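Local coordinates for protein transcriptional regulator (LacI family) (PDB 3G85) that probably acts as a LacI-family transcription factor that binds regulatory DNA, this fragment carrying its periplasmic-binding-protein-like domain, at residues 130-135 with 163-168. Sequence-based numbering, arbitrary orientation.
Sequences AAAILT and NHIIAA
Leu134 and Ile165 meet on one face of a parallel strand pair, two residues out of register: Leu134 CD1 reaches diagonally back over the sheet to Ile165 CG2, 3.6 Å away, and the two branched ends cross at a slant. Leu134 CG stands anti to its own carbonyl carbon (chi1 -56°), which sends the isobutyl group back toward Ala132, whose methyl lies on the same face beside Ile165 CG1. On the other face Ile133 CG2 touches Ala168 CB at 3.6 Å, while its CG1 branch lies near Ile166 CB. Helices 172-182 and 197-209 pack over this second face, through Ala178, Leu182, Ile199 and Val203.

The backbones are joined by four hydrogen bonds. Ala132 N gives to His164 O (2.9 Å) and Ala132 O takes the N-H of Ile166; Leu134 N then gives to Ile166 O. The last bond, Ala168 N to Leu134 O (3.0 Å), is more bent, with the donor well above the carbonyl plane. Waters bridge both ends: one links Ala130 O to His164 ND1, the other Thr135 OG1 to Ala168 O.

Strand 165-167 is one edge strand of its sheet, and 131-134 is hydrogen-bonded on its other flank to strand 191-194. With helix 140-155 the pair forms a beta-alpha-beta crossover, the repeating unit of the Rossmann-like lobes of periplasmic-binding-protein folds.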
ATOM      1  N   ALA A 130       5.046 -21.170   6.491  1.00 30.04           N
ATOM      2  CA  ALA A 130       5.529 -19.821   6.205  1.00 28.21           C
ATOM      3  C   ALA A 130       5.502 -19.005   7.473  1.00 27.29           C
ATOM      4  O   ALA A 130       4.737 -19.310   8.407  1.00 27.42           O
ATOM      5  CB  ALA A 130       4.683 -19.160   5.101  1.00 28.00           C
ATOM      6  N   ALA A 131       6.339 -17.966   7.501  1.00 25.79           N
ATOM      7  CA  ALA A 131       6.273 -16.944   8.530  1.00 25.45           C
ATOM      8  C   ALA A 131       5.848 -15.615   7.870  1.00 24.32           C
ATOM      9  O   ALA A 131       5.865 -15.507   6.640  1.00 24.50           O
ATOM     10  CB  ALA A 131       7.617 -16.775   9.222  1.00 25.37           C
ATOM     11  N   ALA A 132       5.431 -14.657   8.694  1.00 24.31           N
ATOM     12  CA  ALA A 132       5.003 -13.343   8.198  1.00 24.18           C
ATOM     13  C   ALA A 132       5.515 -12.268   9.139  1.00 24.58           C
ATOM     14  O   ALA A 132       5.382 -12.378  10.370  1.00 24.85           O
ATOM     15  CB  ALA A 132       3.471 -13.275   8.069  1.00 24.23           C
ATOM     16  N   ILE A 133       6.161 -11.257   8.575  1.00 23.54           N
ATOM     17  CA  ILE A 133       6.571 -10.109   9.345  1.00 22.03           C
ATOM     18  C   ILE A 133       5.684  -8.965   8.899  1.00 22.82           C
ATOM     19  O   ILE A 133       5.696  -8.584   7.711  1.00 21.45           O
ATOM     20  CB  ILE A 133       8.045  -9.778   9.109  1.00 23.10           C
ATOM     21  CG1 ILE A 133       8.942 -10.947   9.600  1.00 20.74           C
ATOM     22  CG2 ILE A 133       8.423  -8.479   9.805  1.00 22.12           C
ATOM     23  CD1 ILE A 133      10.404 -10.731   9.241  1.00 22.41           C
ATOM     24  N   LEU A 134       4.921  -8.442   9.855  1.00 23.89           N
ATOM     25  CA  LEU A 134       3.856  -7.496   9.588  1.00 24.82           C
ATOM     26  C   LEU A 134       3.995  -6.238  10.384  1.00 26.15           C
ATOM     27  O   LEU A 134       3.993  -6.259  11.632  1.00 26.60           O
ATOM     28  CB  LEU A 134       2.501  -8.128   9.921  1.00 25.21           C
ATOM     29  CG  LEU A 134       2.169  -9.448   9.204  1.00 24.93           C
ATOM     30  CD1 LEU A 134       0.871 -10.046   9.785  1.00 24.34           C
ATOM     31  CD2 LEU A 134       2.061  -9.317   7.674  1.00 22.82           C
ATOM     32  N   THR A 135       4.058  -5.127   9.670  1.00 26.28           N
ATOM     33  CA  THR A 135       3.841  -3.845  10.283  1.00 27.44           C
ATOM     34  C   THR A 135       2.326  -3.611  10.520  1.00 28.67           C
ATOM     35  O   THR A 135       1.477  -4.115   9.767  1.00 27.93           O
ATOM     36  CB  THR A 135       4.469  -2.752   9.444  1.00 27.57           C
ATOM     37  OG1 THR A 135       4.442  -1.523  10.183  1.00 28.08           O
ATOM     38  CG2 THR A 135       3.739  -2.599   8.063  1.00 25.98           C
ATOM     39  N   ASN A 163       2.826 -17.868  16.290  1.00 36.55           N
ATOM     40  CA  ASN A 163       4.050 -17.299  16.789  1.00 36.33           C
ATOM     41  C   ASN A 163       5.034 -17.020  15.663  1.00 35.49           C
ATOM     42  O   ASN A 163       6.107 -16.452  15.890  1.00 35.49           O
ATOM     43  CB  ASN A 163       4.693 -18.214  17.824  1.00 36.03           C
ATOM     44  CG  ASN A 163       5.259 -19.454  17.198  1.00 37.58           C
ATOM     45  OD1 ASN A 163       4.543 -20.195  16.528  1.00 36.77           O
ATOM     46  ND2 ASN A 163       6.548 -19.683  17.399  1.00 38.99           N
ATOM     47  N   HIS A 164       4.686 -17.413  14.441  1.00 35.04           N
ATOM     48  CA  HIS A 164       5.530 -17.046  13.292  1.00 33.92           C
ATOM     49  C   HIS A 164       5.019 -15.847  12.549  1.00 32.04           C
ATOM     50  O   HIS A 164       5.403 -15.626  11.429  1.00 30.96           O
ATOM     51  CB  HIS A 164       5.721 -18.204  12.324  1.00 33.89           C
ATOM     52  CG  HIS A 164       6.504 -19.331  12.906  1.00 37.18           C
ATOM     53  ND1 HIS A 164       6.601 -20.562  12.294  1.00 36.70           N
ATOM     54  CD2 HIS A 164       7.222 -19.414  14.052  1.00 38.83           C
ATOM     55  CE1 HIS A 164       7.358 -21.354  13.034  1.00 40.49           C
ATOM     56  NE2 HIS A 164       7.747 -20.681  14.105  1.00 41.43           N
ATOM     57  N   ILE A 165       4.112 -15.118  13.180  1.00 31.86           N
ATOM     58  CA  ILE A 165       3.722 -13.803  12.755  1.00 30.53           C
ATOM     59  C   ILE A 165       4.409 -12.845  13.732  1.00 30.18           C
ATOM     60  O   ILE A 165       4.210 -12.919  14.958  1.00 30.08           O
ATOM     61  CB  ILE A 165       2.184 -13.655  12.756  1.00 30.94           C
ATOM     62  CG1 ILE A 165       1.571 -14.593  11.703  1.00 30.05           C
ATOM     63  CG2 ILE A 165       1.803 -12.238  12.450  1.00 30.28           C
ATOM     64  CD1 ILE A 165       0.119 -14.917  11.939  1.00 31.89           C
ATOM     65  N   ILE A 166       5.273 -11.993  13.188  1.00 27.56           N
ATOM     66  CA  ILE A 166       6.138 -11.140  13.995  1.00 27.54           C
ATOM     67  C   ILE A 166       5.817  -9.691  13.650  1.00 27.40           C
ATOM     68  O   ILE A 166       5.882  -9.314  12.461  1.00 26.71           O
ATOM     69  CB  ILE A 166       7.637 -11.435  13.679  1.00 27.30           C
ATOM     70  CG1 ILE A 166       7.962 -12.913  13.946  1.00 27.16           C
ATOM     71  CG2 ILE A 166       8.570 -10.518  14.433  1.00 27.45           C
ATOM     72  CD1 ILE A 166       9.330 -13.360  13.451  1.00 27.32           C
ATOM     73  N   ALA A 167       5.453  -8.904  14.662  1.00 27.59           N
ATOM     74  CA  ALA A 167       5.208  -7.477  14.478  1.00 27.65           C
ATOM     75  C   ALA A 167       6.527  -6.790  14.139  1.00 28.05           C
ATOM     76  O   ALA A 167       7.600  -7.203  14.631  1.00 28.34           O
ATOM     77  CB  ALA A 167       4.580  -6.849  15.728  1.00 28.51           C
ATOM     78  N   ALA A 168       6.455  -5.750  13.307  1.00 27.06           N
ATOM     79  CA  ALA A 168       7.632  -4.932  12.993  1.00 27.09           C
ATOM     80  C   ALA A 168       7.261  -3.487  12.718  1.00 27.62           C
ATOM     81  O   ALA A 168       6.146  -3.188  12.255  1.00 27.81           O
ATOM     82  CB  ALA A 168       8.359  -5.511  11.767  1.00 26.19           C
TER
HETATM   83  O   HOH W   1       4.582 -21.301  10.484  1.00 33.46           O
HETATM   84  O   HOH W   2       4.052  -1.580  13.079  1.00 32.56           O